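Local coordinates for putative riboflavin biosynthesis protein (Shewanella loihica, PDB 3KY8) that probably takes part in riboflavin biosynthesis and may act as a 5-amino-6-(5-phosphoribosylamino)uracil reductase, at residues Asn51-Gly56 / Val182-Leu187; Phe80-Pro85 / Gln102-Lys107; His45-Pro50 / Arg154-Leu159; Val24-Ser29 / Val136-Phe141. One frame throughout, in Å; residues are numbered along the deposited sequence.

Contact 1 of 4, residues Asn51-Gly56 / Val182-Leu187; sequences NNVDTG and VVLDSL
The tight turn of the beta hairpin formed by strands 173-183 and 187-194 packs here, through V183 and L184, against V53 and T55 of the loop that leads into helix 57-63. V183 and L187 close the hairpin with paired backbone bonds: V183 N to L187 O is 2.9 Å and L187 N to V183 O is 3.1 Å. L184 is the first residue of the turn and reaches out to the loop with both methyls. Its CD2 meets V53 CB at 3.8 Å. Its CD1 meets T55 CG2 at 4.1 Å, and these two side chains cross at about a right angle. T55 CG2 also lies 4.2 Å from V183 CB. The T55 methyl points at the hairpin because it lies anti to the carbonyl carbon, while OG1 sits between the backbone N and that carbon (chi1 55°). The loop has its own brace in D54, whose CB points away from the hairpin. G56 N donates to D54 OD2 at 3.2 Å, an Asx turn, and meets the oxygen from above the carboxylate plane. G56 is the N-cap of the helix, and its backbone angles suit glycine. Outside the contact, T55 O accepts from Q189 NE2 on strand 187-194. S186 OG bonds to V177 N of the second subunit, and L184 lies near a bound molecule of unknown identity. The touching side-chain atoms are all carbon, so dispersion and shape hold this surface contact, while its polar bonds run within each segment or to residues beyond.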
loop_
_atom_site.group_PDB
_atom_site.type_symbol
_atom_site.label_atom_id
_atom_site.label_comp_id
_atom_site.label_asym_id
_atom_site.label_seq_id
_atom_site.Cartn_x
_atom_site.Cartn_y
_atom_site.Cartn_z
ATOM N N ASN A 51 -8.998 24.575 3.710
ATOM C CA ASN A 51 -8.278 25.725 3.163
ATOM C C ASN A 51 -7.707 25.463 1.795
ATOM O O ASN A 51 -6.906 26.253 1.346
ATOM C CB ASN A 51 -7.160 26.186 4.099
ATOM C CG ASN A 51 -7.677 26.643 5.411
ATOM O OD1 ASN A 51 -7.224 26.203 6.471
ATOM N ND2 ASN A 51 -8.629 27.540 5.368
ATOM N N ASN A 52 -8.149 24.382 1.145
ATOM C CA ASN A 52 -7.777 24.047 -0.224
ATOM C C ASN A 52 -6.266 23.971 -0.434
ATOM O O ASN A 52 -5.752 24.379 -1.467
ATOM C CB ASN A 52 -8.436 24.978 -1.258
ATOM C CG ASN A 52 -9.967 25.016 -1.144
ATOM O OD1 ASN A 52 -10.559 26.067 -0.942
ATOM N ND2 ASN A 52 -10.590 23.874 -1.250
ATOM N N VAL A 53 -5.575 23.371 0.535
ATOM C CA VAL A 53 -4.131 23.213 0.467
ATOM C C VAL A 53 -3.755 22.313 -0.711
ATOM O O VAL A 53 -4.403 21.281 -0.968
ATOM C CB VAL A 53 -3.552 22.657 1.789
ATOM C CG1 VAL A 53 -2.046 22.402 1.656
ATOM C CG2 VAL A 53 -3.828 23.613 2.933
ATOM N N ASP A 54 -2.741 22.749 -1.459
ATOM C CA ASP A 54 -2.246 22.025 -2.623
ATOM C C ASP A 54 -1.227 21.024 -2.093
ATOM O O ASP A 54 -0.408 21.355 -1.230
ATOM C CB ASP A 54 -1.586 22.987 -3.634
ATOM C CG ASP A 54 -1.081 22.259 -4.886
ATOM O OD1 ASP A 54 -1.918 21.793 -5.706
ATOM O OD2 ASP A 54 0.150 22.132 -5.039
ATOM N N THR A 55 -1.305 19.790 -2.554
ATOM C CA THR A 55 -0.339 18.797 -2.158
ATOM C C THR A 55 0.465 18.233 -3.335
ATOM O O THR A 55 0.785 17.059 -3.328
ATOM C CB THR A 55 -1.029 17.622 -1.419
ATOM O OG1 THR A 55 -2.068 17.093 -2.245
ATOM C CG2 THR A 55 -1.602 18.101 -0.082
ATOM N N GLY A 56 0.792 19.076 -4.323
ATOM C CA GLY A 56 1.697 18.710 -5.392
ATOM C C GLY A 56 1.189 18.817 -6.809
ATOM O O GLY A 56 2.007 18.791 -7.718
ATOM N N VAL A 182 4.032 13.899 6.353
ATOM C CA VAL A 182 2.622 13.980 6.640
ATOM C C VAL A 182 2.135 15.311 6.042
ATOM O O VAL A 182 2.725 16.352 6.296
ATOM C CB VAL A 182 2.334 13.886 8.161
ATOM C CG1 VAL A 182 0.835 14.056 8.452
ATOM C CG2 VAL A 182 2.829 12.535 8.715
ATOM N N VAL A 183 1.078 15.247 5.225
ATOM C CA VAL A 183 0.429 16.410 4.621
ATOM C C VAL A 183 -1.015 16.451 5.151
ATOM O O VAL A 183 -1.605 15.415 5.443
ATOM C CB VAL A 183 0.452 16.329 3.078
ATOM C CG1 VAL A 183 1.853 16.386 2.566
ATOM C CG2 VAL A 183 -0.156 15.037 2.578
ATOM N N LEU A 184 -1.566 17.643 5.323
ATOM C CA LEU A 184 -2.983 17.825 5.787
ATOM C C LEU A 184 -3.280 17.132 7.109
ATOM O O LEU A 184 -4.435 16.758 7.378
ATOM C CB LEU A 184 -4.003 17.350 4.723
ATOM C CG LEU A 184 -4.004 18.129 3.405
ATOM C CD1 LEU A 184 -4.840 17.473 2.297
ATOM C CD2 LEU A 184 -4.485 19.516 3.673
ATOM N N ASP A 185 -2.244 16.928 7.920
ATOM C CA ASP A 185 -2.384 16.224 9.207
ATOM C C ASP A 185 -2.697 14.730 9.186
ATOM O O ASP A 185 -2.263 14.035 10.117
ATOM C CB ASP A 185 -3.397 16.922 10.139
ATOM C CG ASP A 185 -2.773 18.081 10.910
ATOM O OD1 ASP A 185 -1.847 17.809 11.733
ATOM O OD2 ASP A 185 -3.212 19.249 10.696
ATOM N N SER A 186 -3.432 14.192 8.216
ATOM C CA SER A 186 -3.647 12.744 8.277
ATOM C C SER A 186 -3.362 11.984 7.029
ATOM O O SER A 186 -3.899 10.904 6.876
ATOM C CB SER A 186 -5.064 12.362 8.800
ATOM O OG SER A 186 -5.018 11.267 9.763
ATOM N N LEU A 187 -2.505 12.507 6.154
ATOM C CA LEU A 187 -2.119 11.796 4.943
ATOM C C LEU A 187 -0.626 11.662 4.951
ATOM O O LEU A 187 0.077 12.535 5.466
ATOM C CB LEU A 187 -2.549 12.571 3.694
ATOM C CG LEU A 187 -4.003 12.983 3.537
ATOM C CD1 LEU A 187 -4.210 13.671 2.191
ATOM C CD2 LEU A 187 -4.911 11.731 3.737
#

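Contact 2 of 4, residues Phe80-Pro85 / Gln102-Lys107; sequences FDCDWP and QGYEDK
W84 receives Y104 and K107 over one and the same face of its indole. K107 CD lies over the five-membered ring, 3.6 Å from its centroid and 13° off the normal, a CH-pi contact. K107 CB and CG run on past the NE1 side, so lysine and indole slide past each other in opposite directions. Y104 meets the six-membered ring edge first. Its CE1 comes within 3.6 Å of W84 CE3, and the planes stand at 67°, an offset edge-to-face pair. At the far end of the tyrosine, Y104 OH touches C82 CB at 4.0 Å. Water 1 lies in the indole plane. It accepts from W84 NE1 at 2.9 Å and donates to K107 O at 2.7 Å, so it bridges the two loops.

One shell out, the lysine bends at chi4 (72°), which turns NZ off the indole and back to its own loop. There K107 NZ donates to G103 O at 2.7 Å, and it makes a weak salt bridge to D106 OD1. P85 CD lies over the rim of the opposite face of the indole, and L74 and V77 of helix 71-77 also touch W84. K107 pairs through its backbone with V90. The ammonium is too far from the indole for more than a weak cation-pi attraction. The lysine thus gives its methylenes to the tryptophan and its charge to its own loop.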
loop_
_atom_site.group_PDB
_atom_site.type_symbol
_atom_site.label_atom_id
_atom_site.label_comp_id
_atom_site.label_asym_id
_atom_site.label_seq_id
_atom_site.Cartn_x
_atom_site.Cartn_y
_atom_site.Cartn_z
ATOM N N PHE A 80 -20.783 15.302 -18.616
ATOM C CA PHE A 80 -21.490 16.495 -19.055
ATOM C C PHE A 80 -21.226 17.691 -18.152
ATOM O O PHE A 80 -21.214 18.800 -18.634
ATOM C CB PHE A 80 -22.993 16.260 -19.036
ATOM C CG PHE A 80 -23.475 15.370 -20.105
ATOM C CD1 PHE A 80 -23.294 15.707 -21.436
ATOM C CD2 PHE A 80 -24.136 14.195 -19.786
ATOM C CE1 PHE A 80 -23.750 14.889 -22.432
ATOM C CE2 PHE A 80 -24.595 13.366 -20.780
ATOM C CZ PHE A 80 -24.407 13.708 -22.102
ATOM N N ASP A 81 -21.053 17.433 -16.850
ATOM C CA ASP A 81 -20.909 18.467 -15.819
ATOM C C ASP A 81 -19.436 18.746 -15.447
ATOM O O ASP A 81 -19.180 19.193 -14.333
ATOM C CB ASP A 81 -21.683 18.021 -14.561
ATOM N N CYS A 82 -18.502 18.514 -16.389
ATOM C CA CYS A 82 -17.028 18.419 -16.147
ATOM C C CYS A 82 -16.258 19.713 -16.409
ATOM O O CYS A 82 -16.408 20.352 -17.459
ATOM C CB CYS A 82 -16.422 17.334 -17.077
ATOM S SG CYS A 82 -14.544 17.245 -17.254
ATOM N N ASP A 83 -15.407 20.106 -15.482
ATOM C CA ASP A 83 -14.473 21.164 -15.802
ATOM C C ASP A 83 -13.147 20.464 -15.991
ATOM O O ASP A 83 -12.551 19.998 -15.029
ATOM C CB ASP A 83 -14.404 22.233 -14.714
ATOM C CG ASP A 83 -15.742 22.929 -14.486
ATOM O OD1 ASP A 83 -16.274 23.583 -15.426
ATOM O OD2 ASP A 83 -16.240 22.831 -13.340
ATOM N N TRP A 84 -12.700 20.389 -17.240
ATOM C CA TRP A 84 -11.482 19.674 -17.590
ATOM C C TRP A 84 -10.347 20.169 -16.708
ATOM O O TRP A 84 -10.089 21.374 -16.648
ATOM C CB TRP A 84 -11.158 19.922 -19.049
ATOM C CG TRP A 84 -10.094 19.060 -19.584
ATOM C CD1 TRP A 84 -8.856 19.445 -19.972
ATOM C CD2 TRP A 84 -10.156 17.638 -19.766
ATOM N NE1 TRP A 84 -8.147 18.358 -20.428
ATOM C CE2 TRP A 84 -8.933 17.240 -20.322
ATOM C CE3 TRP A 84 -11.146 16.677 -19.553
ATOM C CZ2 TRP A 84 -8.662 15.922 -20.653
ATOM C CZ3 TRP A 84 -10.881 15.371 -19.880
ATOM C CH2 TRP A 84 -9.638 15.003 -20.419
ATOM N N PRO A 85 -9.714 19.267 -15.956
ATOM C CA PRO A 85 -8.727 19.734 -14.989
ATOM C C PRO A 85 -7.290 19.835 -15.429
ATOM O O PRO A 85 -6.457 20.254 -14.613
ATOM C CB PRO A 85 -8.834 18.698 -13.891
ATOM C CG PRO A 85 -9.228 17.474 -14.577
ATOM C CD PRO A 85 -9.959 17.826 -15.825
ATOM N N GLN A 102 -16.837 14.900 -29.029
ATOM C CA GLN A 102 -17.037 16.329 -29.273
ATOM C C GLN A 102 -16.726 17.116 -27.991
ATOM O O GLN A 102 -17.164 16.734 -26.883
ATOM C CB GLN A 102 -18.472 16.582 -29.741
ATOM C CG GLN A 102 -18.845 18.033 -29.960
ATOM C CD GLN A 102 -18.341 18.552 -31.280
ATOM O OE1 GLN A 102 -18.548 17.931 -32.316
ATOM N NE2 GLN A 102 -17.680 19.697 -31.253
ATOM N N GLY A 103 -15.948 18.182 -28.153
ATOM C CA GLY A 103 -15.583 19.057 -27.047
ATOM C C GLY A 103 -14.207 18.741 -26.493
ATOM O O GLY A 103 -13.662 19.518 -25.720
ATOM N N TYR A 104 -13.641 17.604 -26.880
ATOM C CA TYR A 104 -12.395 17.147 -26.303
ATOM C C TYR A 104 -11.313 16.867 -27.349
ATOM O O TYR A 104 -10.274 16.376 -26.994
ATOM C CB TYR A 104 -12.645 15.910 -25.440
ATOM C CG TYR A 104 -13.526 16.217 -24.276
ATOM C CD1 TYR A 104 -12.989 16.561 -23.050
ATOM C CD2 TYR A 104 -14.926 16.209 -24.408
ATOM C CE1 TYR A 104 -13.827 16.884 -21.959
ATOM C CE2 TYR A 104 -15.750 16.525 -23.343
ATOM C CZ TYR A 104 -15.194 16.854 -22.121
ATOM O OH TYR A 104 -15.998 17.160 -21.067
ATOM N N GLU A 105 -11.537 17.245 -28.598
ATOM C CA GLU A 105 -10.562 17.032 -29.689
ATOM C C GLU A 105 -9.259 17.849 -29.578
ATOM O O GLU A 105 -8.246 17.486 -30.143
ATOM C CB GLU A 105 -11.202 17.369 -31.045
ATOM C CG GLU A 105 -12.505 16.619 -31.333
ATOM C CD GLU A 105 -13.729 17.498 -31.186
ATOM O OE1 GLU A 105 -13.849 18.239 -30.176
ATOM O OE2 GLU A 105 -14.559 17.454 -32.109
ATOM N N ASP A 106 -9.288 18.965 -28.886
ATOM C CA ASP A 106 -8.056 19.668 -28.580
ATOM C C ASP A 106 -7.543 19.427 -27.139
ATOM O O ASP A 106 -6.617 20.086 -26.690
ATOM C CB ASP A 106 -8.208 21.155 -28.895
ATOM C CG ASP A 106 -9.339 21.810 -28.164
ATOM O OD1 ASP A 106 -9.970 21.192 -27.231
ATOM O OD2 ASP A 106 -9.624 22.956 -28.613
ATOM N N LYS A 107 -8.129 18.458 -26.446
ATOM C CA LYS A 107 -7.755 18.114 -25.071
ATOM C C LYS A 107 -7.168 16.714 -24.923
ATOM O O LYS A 107 -6.309 16.485 -24.040
ATOM C CB LYS A 107 -8.966 18.240 -24.163
ATOM C CG LYS A 107 -9.374 19.657 -23.891
ATOM C CD LYS A 107 -10.672 19.679 -23.089
ATOM C CE LYS A 107 -11.360 21.035 -23.126
ATOM N NZ LYS A 107 -11.930 21.214 -24.477
HETATM O O HOH W 1 -5.791 18.185 -22.047
#

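Contact 3 of 4, residues His45-Pro50 / Arg154-Leu159; sequences HSVPNP and RFPILL
Loop 45-50 passes strand 149-158 where that strand kinks, with V47 CA 7.9 Å from F155 CA and S46 CA 8.0 Å from I157 CA. P156 is the centre of the kink, an inverse gamma turn with a weak bond from I157 N to F155 O. The F155 ring extends toward the loop. S46 OG stands at the edge of that ring, in its plane, 3.9 Å from F155 CD2. With chi1 72°, S46 OG lies between its backbone N and carbonyl carbon, and this brings it to the phenyl edge. V47 comes to the ring obliquely, with CB 4.4 Å from F155 CE2. Its CG2 branch goes to the proline instead and lies 4.1 Å from P156 CD, the two side chains crossing at about a right angle. V47 thus bridges the phenyl ring and the pyrrolidine.

Other parts of the fold complete the setting. W43 stacks edge-to-face with F155, and L187 of strand 187-194 touches V47, F155 and P156. Beyond the kink, I157 and L158 pair antiparallel with a strand of the second subunit, so the sheet continues across the interface. The hydroxyl of S46 is hydrogen-bonded to W43 O, so its approach to the phenyl edge is a van der Waals contact made by a group already satisfied. What joins loop and strand directly is apolar packing round F155 and P156.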
loop_
_atom_site.group_PDB
_atom_site.type_symbol
_atom_site.label_atom_id
_atom_site.label_comp_id
_atom_site.label_asym_id
_atom_site.label_seq_id
_atom_site.Cartn_x
_atom_site.Cartn_y
_atom_site.Cartn_z
ATOM N N HIS A 45 -12.659 12.545 0.552
ATOM C CA HIS A 45 -13.175 13.546 1.522
ATOM C C HIS A 45 -13.159 13.065 2.984
ATOM O O HIS A 45 -13.678 13.752 3.845
ATOM C CB HIS A 45 -14.590 14.037 1.133
ATOM C CG HIS A 45 -14.694 14.528 -0.282
ATOM N ND1 HIS A 45 -14.006 15.633 -0.747
ATOM C CD2 HIS A 45 -15.399 14.055 -1.339
ATOM C CE1 HIS A 45 -14.281 15.820 -2.029
ATOM N NE2 HIS A 45 -15.124 14.874 -2.412
ATOM N N SER A 46 -12.535 11.919 3.267
ATOM C CA SER A 46 -12.439 11.394 4.630
ATOM C C SER A 46 -11.499 12.237 5.477
ATOM O O SER A 46 -11.551 12.212 6.705
ATOM C CB SER A 46 -11.974 9.931 4.627
ATOM O OG SER A 46 -10.597 9.741 4.282
ATOM N N VAL A 47 -10.625 12.978 4.812
ATOM C CA VAL A 47 -9.692 13.886 5.461
ATOM C C VAL A 47 -10.103 15.325 5.100
ATOM O O VAL A 47 -10.266 15.626 3.938
ATOM C CB VAL A 47 -8.264 13.547 4.991
ATOM C CG1 VAL A 47 -7.326 14.719 5.140
ATOM C CG2 VAL A 47 -7.769 12.313 5.764
ATOM N N PRO A 48 -10.260 16.215 6.100
ATOM C CA PRO A 48 -10.652 17.614 5.818
ATOM C C PRO A 48 -9.552 18.409 5.106
ATOM O O PRO A 48 -8.394 18.230 5.429
ATOM C CB PRO A 48 -10.889 18.207 7.219
ATOM C CG PRO A 48 -10.033 17.399 8.122
ATOM C CD PRO A 48 -10.040 15.991 7.545
ATOM N N ASN A 49 -9.929 19.237 4.129
ATOM C CA ASN A 49 -9.010 20.182 3.489
ATOM C C ASN A 49 -9.761 21.481 3.267
ATOM O O ASN A 49 -9.954 21.934 2.124
ATOM C CB ASN A 49 -8.419 19.632 2.178
ATOM C CG ASN A 49 -7.276 20.507 1.619
ATOM O OD1 ASN A 49 -6.791 21.440 2.278
ATOM N ND2 ASN A 49 -6.844 20.202 0.392
ATOM N N PRO A 50 -10.191 22.094 4.364
ATOM C CA PRO A 50 -11.000 23.305 4.252
ATOM C C PRO A 50 -10.301 24.426 3.506
ATOM O O PRO A 50 -10.940 25.140 2.763
ATOM C CB PRO A 50 -11.249 23.720 5.721
ATOM C CG PRO A 50 -10.259 22.932 6.530
ATOM C CD PRO A 50 -9.961 21.698 5.759
ATOM N N ARG A 154 -1.184 8.487 0.629
ATOM C CA ARG A 154 -1.901 7.389 1.226
ATOM C C ARG A 154 -2.872 7.834 2.320
ATOM O O ARG A 154 -2.504 8.522 3.261
ATOM C CB ARG A 154 -0.920 6.327 1.720
ATOM C CG ARG A 154 -1.595 5.011 2.067
ATOM C CD ARG A 154 -0.592 3.959 2.455
ATOM N NE ARG A 154 0.347 3.682 1.371
ATOM C CZ ARG A 154 0.200 2.750 0.432
ATOM N NH1 ARG A 154 -0.858 1.964 0.408
ATOM N NH2 ARG A 154 1.157 2.567 -0.473
ATOM N N PHE A 155 -4.125 7.438 2.155
ATOM C CA PHE A 155 -5.201 7.863 3.037
ATOM C C PHE A 155 -5.421 6.796 4.114
ATOM O O PHE A 155 -5.384 5.599 3.828
ATOM C CB PHE A 155 -6.489 8.029 2.232
ATOM C CG PHE A 155 -6.592 9.315 1.480
ATOM C CD1 PHE A 155 -5.755 9.592 0.434
ATOM C CD2 PHE A 155 -7.555 10.245 1.816
ATOM C CE1 PHE A 155 -5.859 10.736 -0.226
ATOM C CE2 PHE A 155 -7.647 11.420 1.140
ATOM C CZ PHE A 155 -6.808 11.666 0.129
ATOM N N PRO A 156 -5.689 7.218 5.356
ATOM C CA PRO A 156 -5.770 6.316 6.479
ATOM C C PRO A 156 -7.115 5.589 6.541
ATOM O O PRO A 156 -7.792 5.579 7.605
ATOM C CB PRO A 156 -5.606 7.259 7.643
ATOM C CG PRO A 156 -6.306 8.393 7.240
ATOM C CD PRO A 156 -5.984 8.589 5.787
ATOM N N ILE A 157 -7.496 4.968 5.419
ATOM C CA ILE A 157 -8.782 4.279 5.336
ATOM C C ILE A 157 -8.583 2.913 4.680
ATOM O O ILE A 157 -7.830 2.805 3.733
ATOM C CB ILE A 157 -9.843 5.168 4.619
ATOM C CG1 ILE A 157 -11.249 4.535 4.715
ATOM C CG2 ILE A 157 -9.448 5.458 3.204
ATOM C CD1 ILE A 157 -12.412 5.451 4.305
ATOM N N LEU A 158 -9.166 1.865 5.256
ATOM C CA LEU A 158 -9.256 0.547 4.597
ATOM C C LEU A 158 -10.587 0.496 3.844
ATOM O O LEU A 158 -11.666 0.495 4.452
ATOM C CB LEU A 158 -9.170 -0.609 5.601
ATOM C CG LEU A 158 -7.792 -0.772 6.295
ATOM C CD1 LEU A 158 -7.875 -1.742 7.434
ATOM C CD2 LEU A 158 -6.608 -1.117 5.352
ATOM N N LEU A 159 -10.519 0.469 2.525
ATOM C CA LEU A 159 -11.732 0.369 1.705
ATOM C C LEU A 159 -12.260 -1.047 1.612
ATOM O O LEU A 159 -13.468 -1.233 1.506
ATOM C CB LEU A 159 -11.524 0.922 0.295
ATOM C CG LEU A 159 -11.270 2.434 0.190
ATOM C CD1 LEU A 159 -11.142 2.820 -1.272
ATOM C CD2 LEU A 159 -12.319 3.297 0.832
#

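Contact 4 of 4, residues Val24-Ser29 / Val136-Phe141; sequences VFIATS and VTIQNF. With SO4 (sulfate ion), chain E.
I138 of helix 135-143 points its side chain at V24 and I26 of strand 21-29. CB lies on the side of the helix that looks at the strand. From CB the I138 CG2 branch meets V24 CG2 at 4.1 Å. I138 CG1 leaves anti to the carbonyl carbon (chi1 -66°) and lies at the same distance, 4.1 Å, from V24 CG2. The chain then extends (chi2 166°), which carries CD1 out between two residues of the strand. I138 CD1 meets I26 CD1 at 3.9 Å and V24 CG1 at 4.0 Å, in each case tip to tip. All these contacts are between aliphatic carbons.

At the N-terminal end of the same helix a sulfate is bound, probably from the crystallisation liquor. V136 N donates to sulfate O1 at 3.1 Å. Both T137 N (3.0 Å) and T137 OG1 (2.6 Å) bond to sulfate O3. The T137 hydroxyl can share that oxygen with its own N-H because it sits beside the backbone N (chi1 -55°). T73 OG1 is a further partner of the anion. The helix dipole would favour an anion here. As in related reductases of this family, the site may be where a phosphate of a nucleotide cofactor binds.

Strand 21-29 runs between the parallel strands 129-133 and 149-158. Helix 135-143 connects those two in a beta-alpha-beta crossover and so packs over the strand between them. Its F141 turns to strand 129-133 and helix 115-124, while V24 and I26 pair through their backbones with strand 149-158.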
loop_
_atom_site.group_PDB
_atom_site.type_symbol
_atom_site.label_atom_id
_atom_site.label_comp_id
_atom_site.label_asym_id
_atom_site.label_seq_id
_atom_site.Cartn_x
_atom_site.Cartn_y
_atom_site.Cartn_z
ATOM N N VAL A 24 4.219 8.822 -11.754
ATOM C CA VAL A 24 2.929 8.500 -11.142
ATOM C C VAL A 24 2.705 9.509 -10.034
ATOM O O VAL A 24 3.664 9.891 -9.332
ATOM C CB VAL A 24 2.923 7.082 -10.584
ATOM C CG1 VAL A 24 1.712 6.818 -9.750
ATOM C CG2 VAL A 24 3.035 6.093 -11.749
ATOM N N PHE A 25 1.479 10.030 -9.963
ATOM C CA PHE A 25 1.045 10.928 -8.884
ATOM C C PHE A 25 -0.419 10.603 -8.557
ATOM O O PHE A 25 -1.346 10.994 -9.280
ATOM C CB PHE A 25 1.241 12.397 -9.306
ATOM C CG PHE A 25 0.872 13.411 -8.235
ATOM C CD1 PHE A 25 -0.420 13.856 -8.100
ATOM C CD2 PHE A 25 1.824 13.923 -7.377
ATOM C CE1 PHE A 25 -0.734 14.784 -7.138
ATOM C CE2 PHE A 25 1.500 14.844 -6.411
ATOM C CZ PHE A 25 0.238 15.255 -6.284
ATOM N N ILE A 26 -0.633 9.881 -7.465
ATOM C CA ILE A 26 -1.915 9.242 -7.239
ATOM C C ILE A 26 -2.268 9.091 -5.754
ATOM O O ILE A 26 -1.398 8.904 -4.898
ATOM C CB ILE A 26 -1.953 7.824 -7.936
ATOM C CG1 ILE A 26 -3.416 7.429 -8.291
ATOM C CG2 ILE A 26 -1.256 6.782 -7.040
ATOM C CD1 ILE A 26 -3.539 6.441 -9.433
ATOM N N ALA A 27 -3.563 9.143 -5.466
ATOM C CA ALA A 27 -4.067 8.951 -4.116
ATOM C C ALA A 27 -4.513 7.503 -4.037
ATOM O O ALA A 27 -5.185 7.012 -4.924
ATOM C CB ALA A 27 -5.238 9.870 -3.859
ATOM N N THR A 28 -4.131 6.831 -2.966
ATOM C CA THR A 28 -4.559 5.464 -2.687
ATOM C C THR A 28 -5.102 5.362 -1.250
ATOM O O THR A 28 -4.721 6.120 -0.347
ATOM C CB THR A 28 -3.341 4.485 -2.893
ATOM O OG1 THR A 28 -3.747 3.155 -2.652
ATOM C CG2 THR A 28 -2.238 4.763 -1.940
ATOM N N SER A 29 -5.961 4.385 -1.035
ATOM C CA SER A 29 -6.331 3.972 0.305
ATOM C C SER A 29 -5.172 3.232 0.956
ATOM O O SER A 29 -4.156 2.915 0.316
ATOM C CB SER A 29 -7.571 3.091 0.274
ATOM O OG SER A 29 -7.271 1.835 -0.329
ATOM N N VAL A 136 -4.765 0.455 -14.761
ATOM C CA VAL A 136 -4.349 -0.479 -15.787
ATOM C C VAL A 136 -3.126 0.068 -16.508
ATOM O O VAL A 136 -2.224 -0.680 -16.791
ATOM C CB VAL A 136 -5.487 -0.874 -16.766
ATOM C CG1 VAL A 136 -5.005 -1.935 -17.852
ATOM C CG2 VAL A 136 -6.671 -1.452 -15.961
ATOM N N THR A 137 -3.098 1.364 -16.778
ATOM C CA THR A 137 -1.994 1.993 -17.508
ATOM C C THR A 137 -0.735 1.932 -16.693
ATOM O O THR A 137 0.295 1.502 -17.194
ATOM C CB THR A 137 -2.328 3.471 -17.913
ATOM O OG1 THR A 137 -3.553 3.486 -18.658
ATOM C CG2 THR A 137 -1.247 4.077 -18.777
ATOM N N ILE A 138 -0.819 2.324 -15.427
ATOM C CA ILE A 138 0.326 2.251 -14.502
ATOM C C ILE A 138 0.831 0.811 -14.384
ATOM O O ILE A 138 2.031 0.519 -14.512
ATOM C CB ILE A 138 -0.054 2.836 -13.080
ATOM C CG1 ILE A 138 -0.326 4.351 -13.190
ATOM C CG2 ILE A 138 1.053 2.548 -12.017
ATOM C CD1 ILE A 138 -1.032 4.939 -11.941
ATOM N N GLN A 139 -0.099 -0.115 -14.198
ATOM C CA GLN A 139 0.256 -1.536 -14.109
ATOM C C GLN A 139 0.998 -1.986 -15.351
ATOM O O GLN A 139 2.030 -2.658 -15.252
ATOM C CB GLN A 139 -0.974 -2.377 -13.842
ATOM C CG GLN A 139 -1.428 -2.234 -12.379
ATOM C CD GLN A 139 -2.836 -2.678 -12.148
ATOM O OE1 GLN A 139 -3.278 -3.608 -12.774
ATOM N NE2 GLN A 139 -3.562 -1.991 -11.250
ATOM N N ASN A 140 0.523 -1.560 -16.513
ATOM C CA ASN A 140 1.161 -1.911 -17.778
ATOM C C ASN A 140 2.547 -1.312 -17.974
ATOM O O ASN A 140 3.454 -2.018 -18.442
ATOM C CB ASN A 140 0.235 -1.612 -18.963
ATOM C CG ASN A 140 -0.864 -2.644 -19.098
ATOM O OD1 ASN A 140 -0.720 -3.791 -18.678
ATOM N ND2 ASN A 140 -1.961 -2.244 -19.674
ATOM N N PHE A 141 2.713 -0.048 -17.594
ATOM C CA PHE A 141 4.037 0.587 -17.517
ATOM C C PHE A 141 5.029 -0.175 -16.607
ATOM O O PHE A 141 6.154 -0.490 -17.024
ATOM C CB PHE A 141 3.930 2.064 -17.089
ATOM C CG PHE A 141 3.697 3.017 -18.241
ATOM C CD1 PHE A 141 2.499 2.990 -18.955
ATOM C CD2 PHE A 141 4.648 3.964 -18.583
ATOM C CE1 PHE A 141 2.278 3.864 -20.021
ATOM C CE2 PHE A 141 4.440 4.820 -19.667
ATOM C CZ PHE A 141 3.232 4.770 -20.377
HETATM S S SO4 E . -6.999 2.936 -16.792
HETATM O O1 SO4 E . -7.279 2.038 -15.706
HETATM O O2 SO4 E . -7.581 2.430 -18.005
HETATM O O3 SO4 E . -5.564 2.971 -17.038
HETATM O O4 SO4 E . -7.504 4.240 -16.450
#

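Along the chain the first segments come in the order 24-29, 45-50, 51-56 and 80-85, and the second in the order 102-107, 136-141, 154-159 and 182-187. Contacts 1, 3 and 4 interlace, while contact 2 is nested inside the loops they close. Contacts 1 and 3 touch, with centres about 10 Å apart, and both reach the second subunit. Contact 4 is central. Its strand 21-29 neighbours strand 149-158 of contact 3, and F155 N probably bonds to T28 O. F25 also packs on T55 of contact 1. Contact 2 stands apart, its centre 22 to 28 Å from the centres of the others. One mixed sheet thus links the helix-covered core to the dimer side.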